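Local coordinates for protein bile acid 7a-dehydratase, BaiE (Clostridium hiranonis DSM 13275, PDB 4L8P) that probably catalyses the 7alpha-dehydration of bile acid intermediates, using a cystatin-like, SnoaL-type fold, at residues N136-D147 with T161-M172. Residues are numbered along the deposited sequence; the frame is centred on the assembly and turned at random.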
loop_
_atom_site.group_PDB
_atom_site.type_symbol
_atom_site.label_atom_id
_atom_site.label_comp_id
_atom_site.label_asym_id
_atom_site.label_seq_id
_atom_site.Cartn_x
_atom_site.Cartn_y
_atom_site.Cartn_z
ATOM N N ASN A 136 -16.193 1.071 -23.278
ATOM C CA ASN A 136 -15.252 -0.048 -23.394
ATOM C C ASN A 136 -13.761 0.325 -23.474
ATOM O O ASN A 136 -12.902 -0.557 -23.523
ATOM C CB ASN A 136 -15.631 -1.026 -24.517
ATOM C CG ASN A 136 -16.968 -1.695 -24.277
ATOM O OD1 ASN A 136 -17.262 -2.140 -23.164
ATOM N ND2 ASN A 136 -17.789 -1.772 -25.330
ATOM N N VAL A 137 -13.448 1.614 -23.402
ATOM C CA VAL A 137 -12.051 2.030 -23.276
ATOM C C VAL A 137 -11.579 1.668 -21.888
ATOM O O VAL A 137 -12.281 1.924 -20.897
ATOM C CB VAL A 137 -11.842 3.551 -23.542
ATOM C CG1 VAL A 137 -10.457 4.003 -23.099
ATOM C CG2 VAL A 137 -12.074 3.864 -25.011
ATOM N N GLY A 138 -10.393 1.055 -21.812
ATOM C CA GLY A 138 -9.673 0.908 -20.541
ATOM C C GLY A 138 -8.349 1.646 -20.630
ATOM O O GLY A 138 -7.750 1.726 -21.705
ATOM N N ILE A 139 -7.924 2.229 -19.520
ATOM C CA ILE A 139 -6.630 2.902 -19.403
ATOM C C ILE A 139 -5.986 2.402 -18.118
ATOM O O ILE A 139 -6.610 2.471 -17.052
ATOM C CB ILE A 139 -6.771 4.432 -19.360
ATOM C CG1 ILE A 139 -7.462 4.967 -20.622
ATOM C CG2 ILE A 139 -5.402 5.097 -19.178
ATOM C CD1 ILE A 139 -7.907 6.407 -20.496
ATOM N N ASN A 140 -4.745 1.925 -18.211
ATOM C CA ASN A 140 -3.940 1.518 -17.038
ATOM C C ASN A 140 -2.616 2.294 -17.058
ATOM O O ASN A 140 -2.071 2.553 -18.122
ATOM C CB ASN A 140 -3.547 0.029 -17.099
ATOM C CG ASN A 140 -4.731 -0.912 -17.065
ATOM O OD1 ASN A 140 -5.725 -0.642 -16.413
ATOM N ND2 ASN A 140 -4.613 -2.033 -17.765
ATOM N N GLY A 141 -2.093 2.594 -15.892
ATOM C CA GLY A 141 -0.816 3.252 -15.794
ATOM C C GLY A 141 -0.178 3.172 -14.422
ATOM O O GLY A 141 -0.733 2.620 -13.465
ATOM N N GLY A 142 0.991 3.783 -14.341
ATOM C CA GLY A 142 1.715 3.951 -13.101
ATOM C C GLY A 142 2.401 5.286 -13.105
ATOM O O GLY A 142 2.740 5.810 -14.167
ATOM N N ALA A 143 2.651 5.827 -11.921
ATOM C CA ALA A 143 3.315 7.110 -11.796
ATOM C C ALA A 143 4.012 7.259 -10.457
ATOM O O ALA A 143 3.564 6.690 -9.462
ATOM C CB ALA A 143 2.301 8.240 -11.989
ATOM N N PHE A 144 5.104 8.037 -10.450
ATOM C CA PHE A 144 5.750 8.468 -9.212
ATOM C C PHE A 144 5.302 9.909 -8.978
ATOM O O PHE A 144 5.645 10.789 -9.759
ATOM C CB PHE A 144 7.266 8.438 -9.351
ATOM C CG PHE A 144 7.832 7.071 -9.634
ATOM C CD1 PHE A 144 7.625 6.042 -8.743
ATOM C CD2 PHE A 144 8.628 6.842 -10.776
ATOM C CE1 PHE A 144 8.174 4.777 -8.976
ATOM C CE2 PHE A 144 9.178 5.584 -11.006
ATOM C CZ PHE A 144 8.930 4.570 -10.104
ATOM N N TYR A 145 4.584 10.131 -7.885
ATOM C CA TYR A 145 4.098 11.469 -7.472
ATOM C C TYR A 145 4.954 11.979 -6.341
ATOM O O TYR A 145 5.404 11.203 -5.472
ATOM C CB TYR A 145 2.646 11.370 -6.991
ATOM C CG TYR A 145 1.640 11.506 -8.110
ATOM C CD1 TYR A 145 1.340 10.443 -8.940
ATOM C CD2 TYR A 145 1.031 12.738 -8.381
ATOM C CE1 TYR A 145 0.442 10.579 -9.986
ATOM C CE2 TYR A 145 0.121 12.874 -9.426
ATOM C CZ TYR A 145 -0.167 11.793 -10.221
ATOM O OH TYR A 145 -1.060 11.915 -11.264
ATOM N N THR A 146 5.218 13.281 -6.374
ATOM C CA THR A 146 5.788 13.996 -5.240
ATOM C C THR A 146 4.860 15.151 -4.849
ATOM O O THR A 146 4.815 16.185 -5.518
ATOM C CB THR A 146 7.224 14.473 -5.542
ATOM O OG1 THR A 146 8.015 13.330 -5.913
ATOM C CG2 THR A 146 7.828 15.111 -4.325
ATOM N N ASP A 147 4.131 14.957 -3.749
ATOM C CA ASP A 147 3.125 15.905 -3.232
ATOM C C ASP A 147 3.792 16.925 -2.311
ATOM O O ASP A 147 4.804 16.600 -1.657
ATOM C CB ASP A 147 2.107 15.212 -2.328
ATOM C CG ASP A 147 1.190 14.229 -3.043
ATOM O OD1 ASP A 147 1.137 14.168 -4.306
ATOM O OD2 ASP A 147 0.453 13.528 -2.324
ATOM N N THR A 161 1.241 18.939 -6.510
ATOM C CA THR A 161 2.032 17.743 -6.749
ATOM C C THR A 161 2.721 17.835 -8.088
ATOM O O THR A 161 2.494 18.763 -8.853
ATOM C CB THR A 161 1.157 16.459 -6.630
ATOM O OG1 THR A 161 1.985 15.300 -6.529
ATOM C CG2 THR A 161 0.234 16.290 -7.817
ATOM N N GLY A 162 3.604 16.886 -8.320
ATOM C CA GLY A 162 4.176 16.639 -9.627
ATOM C C GLY A 162 4.400 15.166 -9.800
ATOM O O GLY A 162 4.492 14.411 -8.818
ATOM N N TYR A 163 4.500 14.739 -11.053
ATOM C CA TYR A 163 4.687 13.316 -11.289
ATOM C C TYR A 163 5.502 12.979 -12.528
ATOM O O TYR A 163 5.603 13.784 -13.471
ATOM C CB TYR A 163 3.327 12.622 -11.360
ATOM C CG TYR A 163 2.443 13.018 -12.523
ATOM C CD1 TYR A 163 1.592 14.094 -12.434
ATOM C CD2 TYR A 163 2.477 12.307 -13.729
ATOM C CE1 TYR A 163 0.764 14.450 -13.486
ATOM C CE2 TYR A 163 1.656 12.647 -14.789
ATOM C CZ TYR A 163 0.797 13.718 -14.669
ATOM O OH TYR A 163 0.006 14.051 -15.749
ATOM N N VAL A 164 6.060 11.769 -12.510
ATOM C CA VAL A 164 6.620 11.125 -13.655
ATOM C C VAL A 164 5.747 9.914 -13.977
ATOM O O VAL A 164 5.557 9.040 -13.142
ATOM C CB VAL A 164 8.066 10.657 -13.375
ATOM C CG1 VAL A 164 8.593 9.810 -14.530
ATOM C CG2 VAL A 164 8.954 11.855 -13.125
ATOM N N ARG A 165 5.239 9.853 -15.203
ATOM C CA ARG A 165 4.412 8.731 -15.644
ATOM C C ARG A 165 5.354 7.570 -15.999
ATOM O O ARG A 165 6.150 7.691 -16.923
ATOM C CB ARG A 165 3.572 9.195 -16.855
ATOM C CG ARG A 165 2.342 8.380 -17.147
ATOM C CD ARG A 165 1.240 8.739 -16.174
ATOM N NE ARG A 165 -0.049 8.153 -16.550
ATOM C CZ ARG A 165 -0.740 7.248 -15.851
ATOM N NH1 ARG A 165 -0.305 6.766 -14.691
ATOM N NH2 ARG A 165 -1.928 6.837 -16.308
ATOM N N ILE A 166 5.257 6.454 -15.273
ATOM C CA ILE A 166 6.078 5.281 -15.552
ATOM C C ILE A 166 5.653 4.722 -16.909
ATOM O O ILE A 166 6.482 4.467 -17.804
ATOM C CB ILE A 166 5.903 4.214 -14.474
ATOM C CG1 ILE A 166 6.299 4.765 -13.088
ATOM C CG2 ILE A 166 6.667 2.941 -14.828
ATOM C CD1 ILE A 166 5.780 3.933 -11.949
ATOM N N PHE A 167 4.343 4.532 -17.019
ATOM C CA PHE A 167 3.737 4.165 -18.279
ATOM C C PHE A 167 2.240 4.398 -18.263
ATOM O O PHE A 167 1.633 4.558 -17.210
ATOM C CB PHE A 167 4.071 2.718 -18.661
ATOM C CG PHE A 167 3.017 1.733 -18.275
ATOM C CD1 PHE A 167 2.780 1.435 -16.947
ATOM C CD2 PHE A 167 2.282 1.088 -19.253
ATOM C CE1 PHE A 167 1.778 0.520 -16.613
ATOM C CE2 PHE A 167 1.300 0.175 -18.914
ATOM C CZ PHE A 167 1.049 -0.093 -17.598
ATOM N N GLU A 168 1.665 4.388 -19.459
ATOM C CA GLU A 168 0.232 4.480 -19.628
ATOM C C GLU A 168 -0.122 3.686 -20.872
ATOM O O GLU A 168 0.596 3.778 -21.868
ATOM C CB GLU A 168 -0.217 5.927 -19.771
ATOM C CG GLU A 168 -1.725 6.064 -19.740
ATOM C CD GLU A 168 -2.180 7.519 -19.760
ATOM O OE1 GLU A 168 -1.922 8.223 -18.789
ATOM O OE2 GLU A 168 -2.780 7.975 -20.737
ATOM N N GLU A 169 -1.196 2.907 -20.803
ATOM C CA GLU A 169 -1.682 2.150 -21.946
ATOM C C GLU A 169 -3.181 2.357 -22.094
ATOM O O GLU A 169 -3.900 2.421 -21.097
ATOM C CB GLU A 169 -1.346 0.651 -21.827
ATOM C CG GLU A 169 -2.043 -0.043 -20.668
ATOM C CD GLU A 169 -1.711 -1.524 -20.525
ATOM O OE1 GLU A 169 -1.015 -2.098 -21.390
ATOM O OE2 GLU A 169 -2.229 -2.114 -19.545
ATOM N N HIS A 170 -3.619 2.511 -23.335
ATOM C CA HIS A 170 -5.033 2.633 -23.706
ATOM C C HIS A 170 -5.387 1.448 -24.590
ATOM O O HIS A 170 -4.625 1.047 -25.482
ATOM C CB HIS A 170 -5.288 3.917 -24.510
ATOM C CG HIS A 170 -5.062 5.193 -23.755
ATOM N ND1 HIS A 170 -5.893 6.285 -23.900
ATOM C CD2 HIS A 170 -4.106 5.563 -22.872
ATOM C CE1 HIS A 170 -5.470 7.266 -23.127
ATOM N NE2 HIS A 170 -4.374 6.864 -22.511
ATOM N N PHE A 171 -6.581 0.900 -24.364
ATOM C CA PHE A 171 -7.020 -0.307 -25.068
ATOM C C PHE A 171 -8.545 -0.403 -25.045
ATOM O O PHE A 171 -9.186 0.304 -24.285
ATOM C CB PHE A 171 -6.380 -1.545 -24.418
ATOM C CG PHE A 171 -6.591 -1.620 -22.936
ATOM C CD1 PHE A 171 -7.731 -2.219 -22.401
ATOM C CD2 PHE A 171 -5.660 -1.060 -22.064
ATOM C CE1 PHE A 171 -7.928 -2.268 -21.035
ATOM C CE2 PHE A 171 -5.866 -1.068 -20.711
ATOM C CZ PHE A 171 -6.995 -1.685 -20.188
HETATM N N MSE A 172 -9.092 -1.252 -25.919
HETATM C CA MSE A 172 -10.545 -1.514 -25.959
HETATM C C MSE A 172 -10.776 -2.803 -25.214
HETATM O O MSE A 172 -10.129 -3.805 -25.491
HETATM C CB MSE A 172 -11.066 -1.674 -27.381
HETATM C CG MSE A 172 -10.940 -0.402 -28.197
HETATM SE SE MSE A 172 -11.982 1.054 -27.433
HETATM C CE MSE A 172 -13.771 0.272 -27.446
#
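Gly142 faces both Ile166 and Phe167, which makes a classic beta bulge in the antiparallel hairpin of strands 137-152 and 155-172. These are the last two strands of the curved four-stranded sheet of this SnoaL-like, cystatin-like fold. At the bulge, Gly142 N donates to Phe167 O (3.0 Å), while Gly142 O accepts from Ile166 N (2.8 Å). The latter donor lies well above the carbonyl plane. Paired backbone bonds join Gly138 with Phe171, Asn140 with Glu169 and Phe144 with Val164.

Aromatic contacts lie on both faces of the sheet. The Tyr145 and Tyr163 rings are nearly parallel but slid past each other, centroids 4.8 Å apart. Instead, Tyr163 CB sits over the centre of the Tyr145 ring. Ile166 CD1 lies over one face of the Phe144 ring, off-centre. Phe171 chi1 (52°) turns its ring back over Gly138, where no side chain obstructs it. Gly138 O lies 3.4 Å from the ring plane, over its centre, and Gly138 CA makes a CH-pi contact. Ile139 CG1 covers the centre of the His170 ring.

Thr161 OG1 donates to the anti lone pair of Asp147 OD1 (2.6 Å); Asp147 OD2 salt-bridges Lys46. Beside the bulge, Arg165 NE and NH2 both grip Glu168 OE1, and NH1 forms a salt bridge with Asp125. Phe167 to His170 pair antiparallel with a strand of a second subunit, so the sheet runs on across the interface. Glu169 OE1 forms a salt bridge with Arg173 of that subunit. His170 NE2 donates in its ring plane to Glu168 OE2, 2.6 Å away.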